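Local coordinates for protein chitinase (Pyrococcus furiosus, PDB 2CWR) that probably binds chitin through its chitin-binding domain, part of a hyperthermophilic enzyme that hydrolyses this polysaccharide, at residues S11-V16 / T28-G33; T38-L43 / T95-G100; A47-F52 / F81-P86; L43-T48 / K90-T95. One frame throughout, in Å; residues are numbered along the deposited sequence.

Interaction 1: S11-V16 / T28-G33; sequences SLEVKV and TLNLDG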
loop_
_atom_site.group_PDB
_atom_site.type_symbol
_atom_site.label_atom_id
_atom_site.label_comp_id
_atom_site.label_asym_id
_atom_site.label_seq_id
_atom_site.Cartn_x
_atom_site.Cartn_y
_atom_site.Cartn_z
ATOM N N SER A 11 -4.313 0.188 -12.441
ATOM C CA SER A 11 -5.127 -0.461 -11.424
ATOM C C SER A 11 -4.263 -0.947 -10.274
ATOM O O SER A 11 -3.044 -1.071 -10.397
ATOM C CB SER A 11 -5.883 -1.654 -12.021
ATOM O OG SER A 11 -5.004 -2.724 -12.330
ATOM N N LEU A 12 -4.909 -1.213 -9.149
ATOM C CA LEU A 12 -4.211 -1.712 -7.981
ATOM C C LEU A 12 -4.855 -3.012 -7.556
ATOM O O LEU A 12 -6.073 -3.142 -7.585
ATOM C CB LEU A 12 -4.291 -0.714 -6.815
ATOM C CG LEU A 12 -3.664 -1.166 -5.481
ATOM C CD1 LEU A 12 -3.264 0.054 -4.665
ATOM C CD2 LEU A 12 -4.644 -2.042 -4.691
ATOM N N GLU A 13 -4.034 -3.988 -7.195
ATOM C CA GLU A 13 -4.567 -5.238 -6.689
ATOM C C GLU A 13 -3.775 -5.575 -5.440
ATOM O O GLU A 13 -2.595 -5.245 -5.328
ATOM C CB GLU A 13 -4.476 -6.370 -7.720
ATOM C CG GLU A 13 -3.110 -6.618 -8.313
ATOM C CD GLU A 13 -3.138 -7.747 -9.331
ATOM O OE1 GLU A 13 -3.277 -8.922 -8.923
ATOM O OE2 GLU A 13 -3.035 -7.454 -10.541
ATOM N N VAL A 14 -4.439 -6.198 -4.483
ATOM C CA VAL A 14 -3.768 -6.562 -3.255
ATOM C C VAL A 14 -4.279 -7.896 -2.749
ATOM O O VAL A 14 -5.483 -8.168 -2.768
ATOM C CB VAL A 14 -3.962 -5.477 -2.168
ATOM C CG1 VAL A 14 -5.442 -5.233 -1.916
ATOM C CG2 VAL A 14 -3.259 -5.902 -0.881
ATOM N N LYS A 15 -3.340 -8.737 -2.330
ATOM C CA LYS A 15 -3.646 -10.054 -1.789
ATOM C C LYS A 15 -3.505 -9.910 -0.277
ATOM O O LYS A 15 -2.474 -9.441 0.210
ATOM C CB LYS A 15 -2.639 -11.083 -2.303
ATOM C CG LYS A 15 -2.949 -12.517 -1.906
ATOM C CD LYS A 15 -3.997 -13.131 -2.820
ATOM C CE LYS A 15 -3.400 -13.510 -4.171
ATOM N NZ LYS A 15 -2.716 -12.370 -4.849
ATOM N N VAL A 16 -4.531 -10.317 0.461
ATOM C CA VAL A 16 -4.515 -10.196 1.914
ATOM C C VAL A 16 -4.543 -11.539 2.637
ATOM O O VAL A 16 -5.296 -12.442 2.272
ATOM C CB VAL A 16 -5.721 -9.367 2.404
ATOM C CG1 VAL A 16 -5.609 -9.117 3.902
ATOM C CG2 VAL A 16 -5.794 -8.056 1.636
ATOM N N THR A 28 0.186 -5.137 -5.912
ATOM C CA THR A 28 0.704 -5.123 -7.273
ATOM C C THR A 28 0.038 -3.964 -7.987
ATOM O O THR A 28 -1.187 -3.835 -7.969
ATOM C CB THR A 28 0.388 -6.414 -8.045
ATOM O OG1 THR A 28 1.008 -7.524 -7.391
ATOM C CG2 THR A 28 0.925 -6.320 -9.475
ATOM N N LEU A 29 0.850 -3.111 -8.602
ATOM C CA LEU A 29 0.339 -1.959 -9.325
ATOM C C LEU A 29 0.502 -2.203 -10.819
ATOM O O LEU A 29 1.609 -2.445 -11.299
ATOM C CB LEU A 29 1.109 -0.697 -8.932
ATOM C CG LEU A 29 1.158 -0.350 -7.441
ATOM C CD1 LEU A 29 1.916 0.960 -7.244
ATOM C CD2 LEU A 29 -0.256 -0.225 -6.899
ATOM N N ASN A 30 -0.607 -2.152 -11.544
ATOM C CA ASN A 30 -0.584 -2.353 -12.986
ATOM C C ASN A 30 -0.712 -0.971 -13.608
ATOM O O ASN A 30 -1.811 -0.439 -13.754
ATOM C CB ASN A 30 -1.744 -3.257 -13.393
ATOM C CG ASN A 30 -1.717 -4.589 -12.661
ATOM O OD1 ASN A 30 -0.779 -5.370 -12.808
ATOM N ND2 ASN A 30 -2.743 -4.846 -11.859
ATOM N N LEU A 31 0.432 -0.395 -13.964
ATOM C CA LEU A 31 0.484 0.946 -14.526
ATOM C C LEU A 31 0.724 0.973 -16.031
ATOM O O LEU A 31 1.229 0.011 -16.610
ATOM C CB LEU A 31 1.585 1.739 -13.818
ATOM C CG LEU A 31 1.595 1.580 -12.291
ATOM C CD1 LEU A 31 2.744 2.369 -11.692
ATOM C CD2 LEU A 31 0.268 2.049 -11.719
ATOM N N ASP A 32 0.369 2.093 -16.652
ATOM C CA ASP A 32 0.546 2.263 -18.090
ATOM C C ASP A 32 1.910 2.877 -18.394
ATOM O O ASP A 32 2.130 3.427 -19.471
ATOM C CB ASP A 32 -0.568 3.150 -18.663
ATOM C CG ASP A 32 -0.520 4.575 -18.135
ATOM O OD1 ASP A 32 0.361 4.884 -17.308
ATOM O OD2 ASP A 32 -1.371 5.392 -18.551
ATOM N N GLY A 33 2.822 2.775 -17.430
ATOM C CA GLY A 33 4.160 3.317 -17.594
ATOM C C GLY A 33 4.899 3.321 -16.270
ATOM O O GLY A 33 4.474 2.666 -15.317
#

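Interaction 2: T38-L43 / T95-G100; sequences TVKVKL and TLEING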
loop_
_atom_site.group_PDB
_atom_site.type_symbol
_atom_site.label_atom_id
_atom_site.label_comp_id
_atom_site.label_asym_id
_atom_site.label_seq_id
_atom_site.Cartn_x
_atom_site.Cartn_y
_atom_site.Cartn_z
ATOM N N THR A 38 2.272 6.654 -5.590
ATOM C CA THR A 38 1.919 6.820 -4.187
ATOM C C THR A 38 0.733 5.919 -3.872
ATOM O O THR A 38 -0.232 5.881 -4.630
ATOM C CB THR A 38 1.497 8.271 -3.881
ATOM O OG1 THR A 38 2.610 9.147 -4.083
ATOM C CG2 THR A 38 1.017 8.398 -2.442
ATOM N N VAL A 39 0.816 5.179 -2.772
ATOM C CA VAL A 39 -0.292 4.326 -2.355
ATOM C C VAL A 39 -0.618 4.732 -0.926
ATOM O O VAL A 39 0.229 4.633 -0.035
ATOM C CB VAL A 39 0.071 2.821 -2.414
ATOM C CG1 VAL A 39 -1.041 1.990 -1.786
ATOM C CG2 VAL A 39 0.261 2.394 -3.867
ATOM N N LYS A 40 -1.832 5.231 -0.720
ATOM C CA LYS A 40 -2.255 5.672 0.602
ATOM C C LYS A 40 -3.058 4.582 1.281
ATOM O O LYS A 40 -3.978 4.014 0.698
ATOM C CB LYS A 40 -3.090 6.952 0.494
ATOM C CG LYS A 40 -2.314 8.133 -0.071
ATOM C CD LYS A 40 -3.132 9.414 -0.037
ATOM C CE LYS A 40 -2.279 10.611 -0.441
ATOM N NZ LYS A 40 -3.038 11.890 -0.354
ATOM N N VAL A 41 -2.706 4.298 2.526
ATOM C CA VAL A 41 -3.375 3.259 3.286
ATOM C C VAL A 41 -3.996 3.812 4.559
ATOM O O VAL A 41 -3.305 4.407 5.381
ATOM C CB VAL A 41 -2.382 2.139 3.671
ATOM C CG1 VAL A 41 -3.060 1.122 4.576
ATOM C CG2 VAL A 41 -1.849 1.454 2.413
ATOM N N LYS A 42 -5.304 3.627 4.711
ATOM C CA LYS A 42 -5.986 4.086 5.914
ATOM C C LYS A 42 -6.083 2.871 6.820
ATOM O O LYS A 42 -6.735 1.882 6.479
ATOM C CB LYS A 42 -7.384 4.621 5.593
ATOM C CG LYS A 42 -8.080 5.263 6.793
ATOM C CD LYS A 42 -9.467 5.770 6.443
ATOM C CE LYS A 42 -10.061 6.592 7.584
ATOM N NZ LYS A 42 -10.108 5.836 8.869
ATOM N N LEU A 43 -5.415 2.946 7.965
ATOM C CA LEU A 43 -5.387 1.850 8.921
ATOM C C LEU A 43 -6.638 1.794 9.787
ATOM O O LEU A 43 -7.276 2.815 10.044
ATOM C CB LEU A 43 -4.160 1.988 9.823
ATOM C CG LEU A 43 -2.804 1.994 9.112
ATOM C CD1 LEU A 43 -1.716 2.447 10.073
ATOM C CD2 LEU A 43 -2.517 0.605 8.570
ATOM N N THR A 95 -5.437 2.964 -1.513
ATOM C CA THR A 95 -5.679 3.731 -2.727
ATOM C C THR A 95 -4.438 4.178 -3.481
ATOM O O THR A 95 -3.505 4.722 -2.894
ATOM C CB THR A 95 -6.506 4.976 -2.386
ATOM O OG1 THR A 95 -7.679 4.579 -1.662
ATOM C CG2 THR A 95 -6.911 5.712 -3.650
ATOM N N LEU A 96 -4.452 3.963 -4.791
ATOM C CA LEU A 96 -3.340 4.343 -5.653
ATOM C C LEU A 96 -3.521 5.751 -6.216
ATOM O O LEU A 96 -4.591 6.095 -6.723
ATOM C CB LEU A 96 -3.218 3.349 -6.813
ATOM C CG LEU A 96 -2.271 3.723 -7.959
ATOM C CD1 LEU A 96 -0.843 3.825 -7.448
ATOM C CD2 LEU A 96 -2.372 2.670 -9.055
ATOM N N GLU A 97 -2.469 6.558 -6.113
ATOM C CA GLU A 97 -2.481 7.921 -6.631
ATOM C C GLU A 97 -1.244 8.139 -7.495
ATOM O O GLU A 97 -0.171 7.594 -7.220
ATOM C CB GLU A 97 -2.474 8.953 -5.496
ATOM C CG GLU A 97 -3.744 8.995 -4.658
ATOM C CD GLU A 97 -3.745 10.127 -3.636
ATOM O OE1 GLU A 97 -4.723 10.235 -2.868
ATOM O OE2 GLU A 97 -2.774 10.911 -3.600
ATOM N N ILE A 98 -1.404 8.927 -8.548
ATOM C CA ILE A 98 -0.301 9.249 -9.442
ATOM C C ILE A 98 -0.449 10.712 -9.824
ATOM O O ILE A 98 -1.500 11.130 -10.313
ATOM C CB ILE A 98 -0.319 8.374 -10.713
ATOM C CG1 ILE A 98 -0.021 6.919 -10.338
ATOM C CG2 ILE A 98 0.708 8.892 -11.720
ATOM C CD1 ILE A 98 0.080 5.977 -11.517
ATOM N N ASN A 99 0.602 11.491 -9.580
ATOM C CA ASN A 99 0.578 12.916 -9.883
ATOM C C ASN A 99 -0.511 13.587 -9.049
ATOM O O ASN A 99 -1.151 14.540 -9.489
ATOM C CB ASN A 99 0.314 13.136 -11.376
ATOM C CG ASN A 99 1.432 12.593 -12.252
ATOM O OD1 ASN A 99 1.300 12.526 -13.476
ATOM N ND2 ASN A 99 2.542 12.209 -11.628
ATOM N N GLY A 100 -0.719 13.064 -7.844
ATOM C CA GLY A 100 -1.717 13.618 -6.946
ATOM C C GLY A 100 -3.156 13.296 -7.301
ATOM O O GLY A 100 -4.078 13.876 -6.728
#

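Interaction 3: A47-F52 / F81-P86; sequences ATVGSF and FIVNGP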
loop_
_atom_site.group_PDB
_atom_site.type_symbol
_atom_site.label_atom_id
_atom_site.label_comp_id
_atom_site.label_asym_id
_atom_site.label_seq_id
_atom_site.Cartn_x
_atom_site.Cartn_y
_atom_site.Cartn_z
ATOM N N ALA A 47 -4.454 -0.075 14.630
ATOM C CA ALA A 47 -3.559 -0.847 13.771
ATOM C C ALA A 47 -2.302 -0.061 13.406
ATOM O O ALA A 47 -2.342 1.159 13.256
ATOM C CB ALA A 47 -4.296 -1.271 12.505
ATOM N N THR A 48 -1.188 -0.774 13.269
ATOM C CA THR A 48 0.088 -0.160 12.907
ATOM C C THR A 48 0.859 -1.084 11.967
ATOM O O THR A 48 0.658 -2.300 11.975
ATOM C CB THR A 48 0.964 0.088 14.148
ATOM O OG1 THR A 48 1.247 -1.161 14.785
ATOM C CG2 THR A 48 0.255 1.011 15.128
ATOM N N VAL A 49 1.751 -0.506 11.164
ATOM C CA VAL A 49 2.550 -1.289 10.223
ATOM C C VAL A 49 3.784 -1.878 10.908
ATOM O O VAL A 49 4.607 -1.149 11.463
ATOM C CB VAL A 49 2.995 -0.423 9.025
ATOM C CG1 VAL A 49 3.867 -1.246 8.072
ATOM C CG2 VAL A 49 1.772 0.110 8.295
ATOM N N GLY A 50 3.897 -3.204 10.866
ATOM C CA GLY A 50 5.014 -3.892 11.488
ATOM C C GLY A 50 6.277 -3.949 10.646
ATOM O O GLY A 50 7.382 -3.875 11.176
ATOM N N SER A 51 6.115 -4.107 9.336
ATOM C CA SER A 51 7.251 -4.158 8.426
ATOM C C SER A 51 6.739 -3.946 7.011
ATOM O O SER A 51 5.530 -3.994 6.765
ATOM C CB SER A 51 7.971 -5.510 8.519
ATOM O OG SER A 51 7.131 -6.579 8.118
ATOM N N PHE A 52 7.659 -3.701 6.086
ATOM C CA PHE A 52 7.292 -3.486 4.692
ATOM C C PHE A 52 8.508 -3.738 3.808
ATOM O O PHE A 52 9.637 -3.842 4.300
ATOM C CB PHE A 52 6.776 -2.053 4.488
ATOM C CG PHE A 52 7.754 -0.991 4.907
ATOM C CD1 PHE A 52 7.926 -0.674 6.253
ATOM C CD2 PHE A 52 8.546 -0.346 3.959
ATOM C CE1 PHE A 52 8.877 0.266 6.652
ATOM C CE2 PHE A 52 9.500 0.594 4.348
ATOM C CZ PHE A 52 9.665 0.899 5.698
ATOM N N PHE A 81 3.413 -5.141 2.834
ATOM C CA PHE A 81 3.577 -4.728 4.215
ATOM C C PHE A 81 2.720 -5.586 5.122
ATOM O O PHE A 81 1.788 -6.257 4.672
ATOM C CB PHE A 81 3.214 -3.244 4.373
ATOM C CG PHE A 81 1.828 -2.893 3.898
ATOM C CD1 PHE A 81 0.767 -2.819 4.795
ATOM C CD2 PHE A 81 1.583 -2.632 2.549
ATOM C CE1 PHE A 81 -0.516 -2.489 4.360
ATOM C CE2 PHE A 81 0.303 -2.301 2.107
ATOM C CZ PHE A 81 -0.748 -2.230 3.015
ATOM N N ILE A 82 3.062 -5.574 6.403
ATOM C CA ILE A 82 2.336 -6.340 7.403
ATOM C C ILE A 82 1.740 -5.349 8.386
ATOM O O ILE A 82 2.397 -4.391 8.795
ATOM C CB ILE A 82 3.285 -7.318 8.132
ATOM C CG1 ILE A 82 3.711 -8.428 7.163
ATOM C CG2 ILE A 82 2.607 -7.886 9.376
ATOM C CD1 ILE A 82 4.693 -9.425 7.749
ATOM N N VAL A 83 0.481 -5.567 8.744
ATOM C CA VAL A 83 -0.198 -4.681 9.673
ATOM C C VAL A 83 -0.629 -5.461 10.900
ATOM O O VAL A 83 -1.218 -6.538 10.788
ATOM C CB VAL A 83 -1.451 -4.040 9.027
ATOM C CG1 VAL A 83 -2.131 -3.106 10.018
ATOM C CG2 VAL A 83 -1.058 -3.272 7.775
ATOM N N ASN A 84 -0.321 -4.916 12.069
ATOM C CA ASN A 84 -0.691 -5.549 13.326
ATOM C C ASN A 84 -1.798 -4.716 13.945
ATOM O O ASN A 84 -1.808 -3.495 13.815
ATOM C CB ASN A 84 0.511 -5.601 14.271
ATOM C CG ASN A 84 1.669 -6.400 13.701
ATOM O OD1 ASN A 84 2.772 -5.874 13.520
ATOM N ND2 ASN A 84 1.429 -7.674 13.415
ATOM N N GLY A 85 -2.739 -5.370 14.614
ATOM C CA GLY A 85 -3.814 -4.621 15.228
ATOM C C GLY A 85 -4.926 -5.487 15.774
ATOM O O GLY A 85 -4.776 -6.704 15.894
ATOM N N PRO A 86 -6.068 -4.874 16.109
ATOM C CA PRO A 86 -7.228 -5.590 16.651
ATOM C C PRO A 86 -7.767 -6.624 15.668
ATOM O O PRO A 86 -7.631 -6.466 14.456
ATOM C CB PRO A 86 -8.241 -4.473 16.897
ATOM C CG PRO A 86 -7.386 -3.257 17.105
ATOM C CD PRO A 86 -6.333 -3.428 16.041
HETATM O O HOH W 1 2.947 -3.201 14.589
HETATM O O HOH W 2 -0.828 -1.632 16.602
#

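Interaction 4: L43-T48 / K90-T95; sequences LAPGAT and KVEEIT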
loop_
_atom_site.group_PDB
_atom_site.type_symbol
_atom_site.label_atom_id
_atom_site.label_comp_id
_atom_site.label_asym_id
_atom_site.label_seq_id
_atom_site.Cartn_x
_atom_site.Cartn_y
_atom_site.Cartn_z
ATOM N N LEU A 43 -5.415 2.946 7.965
ATOM C CA LEU A 43 -5.387 1.850 8.921
ATOM C C LEU A 43 -6.638 1.794 9.787
ATOM O O LEU A 43 -7.276 2.815 10.044
ATOM C CB LEU A 43 -4.160 1.988 9.823
ATOM C CG LEU A 43 -2.804 1.994 9.112
ATOM C CD1 LEU A 43 -1.716 2.447 10.073
ATOM C CD2 LEU A 43 -2.517 0.605 8.570
ATOM N N ALA A 44 -6.987 0.593 10.230
ATOM C CA ALA A 44 -8.142 0.421 11.099
ATOM C C ALA A 44 -7.728 0.934 12.474
ATOM O O ALA A 44 -6.538 1.095 12.752
ATOM C CB ALA A 44 -8.526 -1.046 11.186
ATOM N N PRO A 45 -8.703 1.197 13.356
ATOM C CA PRO A 45 -8.388 1.692 14.698
ATOM C C PRO A 45 -7.388 0.795 15.423
ATOM O O PRO A 45 -7.528 -0.430 15.425
ATOM C CB PRO A 45 -9.752 1.704 15.386
ATOM C CG PRO A 45 -10.688 1.991 14.264
ATOM C CD PRO A 45 -10.162 1.088 13.170
ATOM N N GLY A 46 -6.371 1.410 16.022
ATOM C CA GLY A 46 -5.371 0.657 16.760
ATOM C C GLY A 46 -4.394 -0.180 15.953
ATOM O O GLY A 46 -3.585 -0.914 16.525
ATOM N N ALA A 47 -4.454 -0.075 14.630
ATOM C CA ALA A 47 -3.559 -0.847 13.771
ATOM C C ALA A 47 -2.302 -0.061 13.406
ATOM O O ALA A 47 -2.342 1.159 13.256
ATOM C CB ALA A 47 -4.296 -1.271 12.505
ATOM N N THR A 48 -1.188 -0.774 13.269
ATOM C CA THR A 48 0.088 -0.160 12.907
ATOM C C THR A 48 0.859 -1.084 11.967
ATOM O O THR A 48 0.658 -2.300 11.975
ATOM C CB THR A 48 0.964 0.088 14.148
ATOM O OG1 THR A 48 1.247 -1.161 14.785
ATOM C CG2 THR A 48 0.255 1.011 15.128
ATOM N N LYS A 90 -7.590 -5.122 9.251
ATOM C CA LYS A 90 -6.515 -4.257 9.730
ATOM C C LYS A 90 -6.414 -2.967 8.928
ATOM O O LYS A 90 -5.860 -1.972 9.399
ATOM C CB LYS A 90 -5.177 -4.999 9.646
ATOM C CG LYS A 90 -5.160 -6.349 10.345
ATOM C CD LYS A 90 -5.298 -6.193 11.848
ATOM C CE LYS A 90 -5.295 -7.544 12.549
ATOM N NZ LYS A 90 -6.452 -8.387 12.141
ATOM N N VAL A 91 -6.942 -2.996 7.709
ATOM C CA VAL A 91 -6.902 -1.843 6.819
ATOM C C VAL A 91 -8.299 -1.505 6.313
ATOM O O VAL A 91 -9.092 -2.399 6.021
ATOM C CB VAL A 91 -5.968 -2.130 5.620
ATOM C CG1 VAL A 91 -6.046 -1.011 4.605
ATOM C CG2 VAL A 91 -4.539 -2.299 6.115
ATOM N N GLU A 92 -8.596 -0.214 6.212
ATOM C CA GLU A 92 -9.908 0.229 5.752
ATOM C C GLU A 92 -9.890 0.643 4.290
ATOM O O GLU A 92 -10.897 0.523 3.588
ATOM C CB GLU A 92 -10.396 1.406 6.600
ATOM C CG GLU A 92 -10.313 1.159 8.094
ATOM C CD GLU A 92 -10.961 2.260 8.900
ATOM O OE1 GLU A 92 -11.130 3.373 8.355
ATOM O OE2 GLU A 92 -11.290 2.015 10.079
ATOM N N GLU A 93 -8.745 1.130 3.831
ATOM C CA GLU A 93 -8.633 1.569 2.450
ATOM C C GLU A 93 -7.200 1.541 1.936
ATOM O O GLU A 93 -6.259 1.847 2.666
ATOM C CB GLU A 93 -9.190 2.989 2.316
ATOM C CG GLU A 93 -9.171 3.535 0.899
ATOM C CD GLU A 93 -9.692 4.959 0.814
ATOM O OE1 GLU A 93 -10.855 5.193 1.209
ATOM O OE2 GLU A 93 -8.939 5.844 0.350
ATOM N N ILE A 94 -7.051 1.159 0.673
ATOM C CA ILE A 94 -5.748 1.120 0.016
ATOM C C ILE A 94 -6.004 1.777 -1.328
ATOM O O ILE A 94 -6.704 1.222 -2.182
ATOM C CB ILE A 94 -5.246 -0.319 -0.185
ATOM C CG1 ILE A 94 -5.075 -0.999 1.180
ATOM C CG2 ILE A 94 -3.916 -0.295 -0.930
ATOM C CD1 ILE A 94 -4.654 -2.465 1.099
ATOM N N THR A 95 -5.437 2.964 -1.513
ATOM C CA THR A 95 -5.679 3.731 -2.727
ATOM C C THR A 95 -4.438 4.178 -3.481
ATOM O O THR A 95 -3.505 4.722 -2.894
ATOM C CB THR A 95 -6.506 4.976 -2.386
ATOM O OG1 THR A 95 -7.679 4.579 -1.662
ATOM C CG2 THR A 95 -6.911 5.712 -3.650
HETATM O O HOH W 3 -9.591 4.207 11.448
#

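Interaction 1: S11-V16 / T28-G33
Asn30 lies opposite Ser11 and diagonal to Glu13, and its side-chain nitrogen holds both of them. ND2 of Asn30 donates to Ser11 OG at 3.1 Å and to Glu13 OE2 at 2.9 Å, and both acceptors lie close to the amide plane, the carboxylate oxygen only 5° out of it. Its two N-H groups are committed in this way, which probably fixes the orientation of the amide. Glu13 can meet it because chi1 of 54° sets CG between its backbone N and carbonyl carbon, after which the chain runs on extended. OE2 then accepts on the lone pair turned away from OE1, with the carboxylate plane rotated 60° against the amide. On the way, Glu13 CG rests against Thr28 CB at 3.5 Å. This polar face, though closely bonded, is the solvent side: Glu13 is exposed, and Ser11, Thr28 and Asn30 are partly exposed.

The other face is apolar and turned to the facing sheet, with Leu29 buried. Leu12 and Leu29 form the non-hydrogen-bonded pair, and Leu12 CD1 touches Leu29 CD2 at 3.8 Å. The pairs Ser11-Asn30 and Glu13-Thr28 flank it with two backbone bonds each, the shortest being Thr28 N to Glu13 O at 2.8 Å.

Strands 10-18 and 22-31 thus make an antiparallel beta hairpin at the border of a four-stranded sheet. Strand 10-18 is outermost and strand 22-31 also pairs with strand 76-84, while Leu12 reaches Ile94 and Leu96 of the facing sheet and Leu29 packs on Trp37.

Interaction 2: T38-L43 / T95-G100
Lys40 and Glu97 meet over one face of an antiparallel strand pair in the five-stranded sheet of a beta sandwich, while Val39 and Leu96 meet on the opposite, buried face. The backbone register explains this split. Thr38-Glu97 and Lys40-Thr95 are hydrogen-bonded pairs, with Thr95 N to Lys40 O at 2.8 Å, and Val39-Leu96 is the non-hydrogen-bonded pair between them.

On the buried side the two residues slant past each other, and Val39 CG2 lies 4.0 Å from Leu96 CD1. The leucine carries CG opposite its own backbone N (chi1 169°), and its end swings back toward the partner strand, bringing CD1 to within 3.5 Å of Thr38 O. Leu29 of the other sheet packs on both Val39 and Leu96.

On the outer face, Lys40 and Glu97 are diagonal neighbours. Both start with CG beside the backbone N and run out extended, so that the two long chains converge at their far ends in a salt bridge. The charged contact is long, with a weak hydrogen bond to OE1. Lys40 NZ lies 3.4 Å from Glu97 OE2, whereas the methylene carbon CE of Lys40 comes closer to that oxygen, at 3.2 Å.

Interaction 3: A47-F52 / F81-P86
Phe81, in the later part of strand 76-84, has its CB 3.8 Å from Phe52 CB, the two residues forming a non-hydrogen-bonded pair. Both rings then turn away from the contact, and the edge of the Phe81 ring receives Val83 CG2 in its plane. Ile82 comes next and faces two residues at once. Its carbonyl O takes the N-H of Gly50 at 2.8 Å, while its N donates to Ser51 O at 3.0 Å. The extra residue on the 47-52 side makes a beta bulge, consistent with the helix-like psi of Gly50 (-37°).

Val83 returns to regular pairing, opposite Val49, and its CG1 touches Ala47 CB at 3.8 Å. At Asn84 the bonding is nearly straight: Asn84 N to Thr48 O and Thr48 N to Asn84 O both measure 2.8 Å. Above this pair a water joins the side chains, donating to Asn84 OD1 at 2.9 Å and also bonded to Thr48 OG1. Gly85 passes closely, its CA 4.1 Å from Ala47 CA, and the Pro86 ring then lies beside the backbone of Ala47.

Strand 48-53 forms the outer border of the four-stranded sheet. Strand 76-84 continues inward to strand 22-31 through backbone bonds of Phe81 with Tyr25 and Val83 with Ala23, and the Phe81 ring stacks on Phe66 of the opposing sheet.

Interaction 4: L43-T48 / K90-T95
A classic beta bulge, in which Glu92 and Glu93 both face Lys42, lies beside the type II turn running from Ala44 to Ala47. The turn is closed by its own bond, Ala47 N to Ala44 O at 3.0 Å. A single backbone bond crosses to the other segment: Ala44 N donates to Lys90 O at 2.9 Å. The N-H points well at the oxygen but arrives from above the carbonyl plane, 45° out of it. With Ala44 CB at 3.3 Å and Ala47 CB at 3.5 Å from Lys90 O, the turn's two methyls and the N-H of Ala44 all approach this oxygen.

Glu92 lies over the outer side of the turn. With CG beside its backbone N (chi1 -50°) and the chain extended, the Glu92 side chain crosses that of Pro45 at about a right angle, and OE2 of Glu92 comes to 3.4 Å from Pro45 CD. The other oxygen, OE1, forms a salt bridge with Lys42, which ties the carboxylate to the neighbouring strand. Beneath, the apolar contact is slight: Leu43 CD2 and Val91 CG2 are 4.3 Å apart.

The Lys90 side chain leads away to Asp18, Gly20 and Gly88. The contact therefore stands where the chain leaves strand 38-43 for strand 48-53, next to the start of strand 91-98, with Leu43, Lys90 and Val91 all packing on Val83 of strand 76-84.

The four contacts lie in the two facing sheets of one beta sandwich and meet through their side chains. Interactions 1 and 3 lie in the four-stranded sheet, their centres about 20 Å apart on opposite sides of the chain's centre. Interaction 2 belongs to the five-stranded sheet and packs against both: Leu31 CD2 lies 3.8 Å from Leu96 CD2, and Val41 CG2 lies 3.9 Å from Phe81 CZ. Interaction 4 extends interaction 2 along strand 91-98, where Val41 CG1 meets Val91 CG1 at 3.7 Å. It also adjoins interaction 3, with centres about 9 Å apart and Ala47 and Thr48 in common. Leu12 CD1, 3.8 Å from Ile94 CG2, brings interaction 1 against interaction 4.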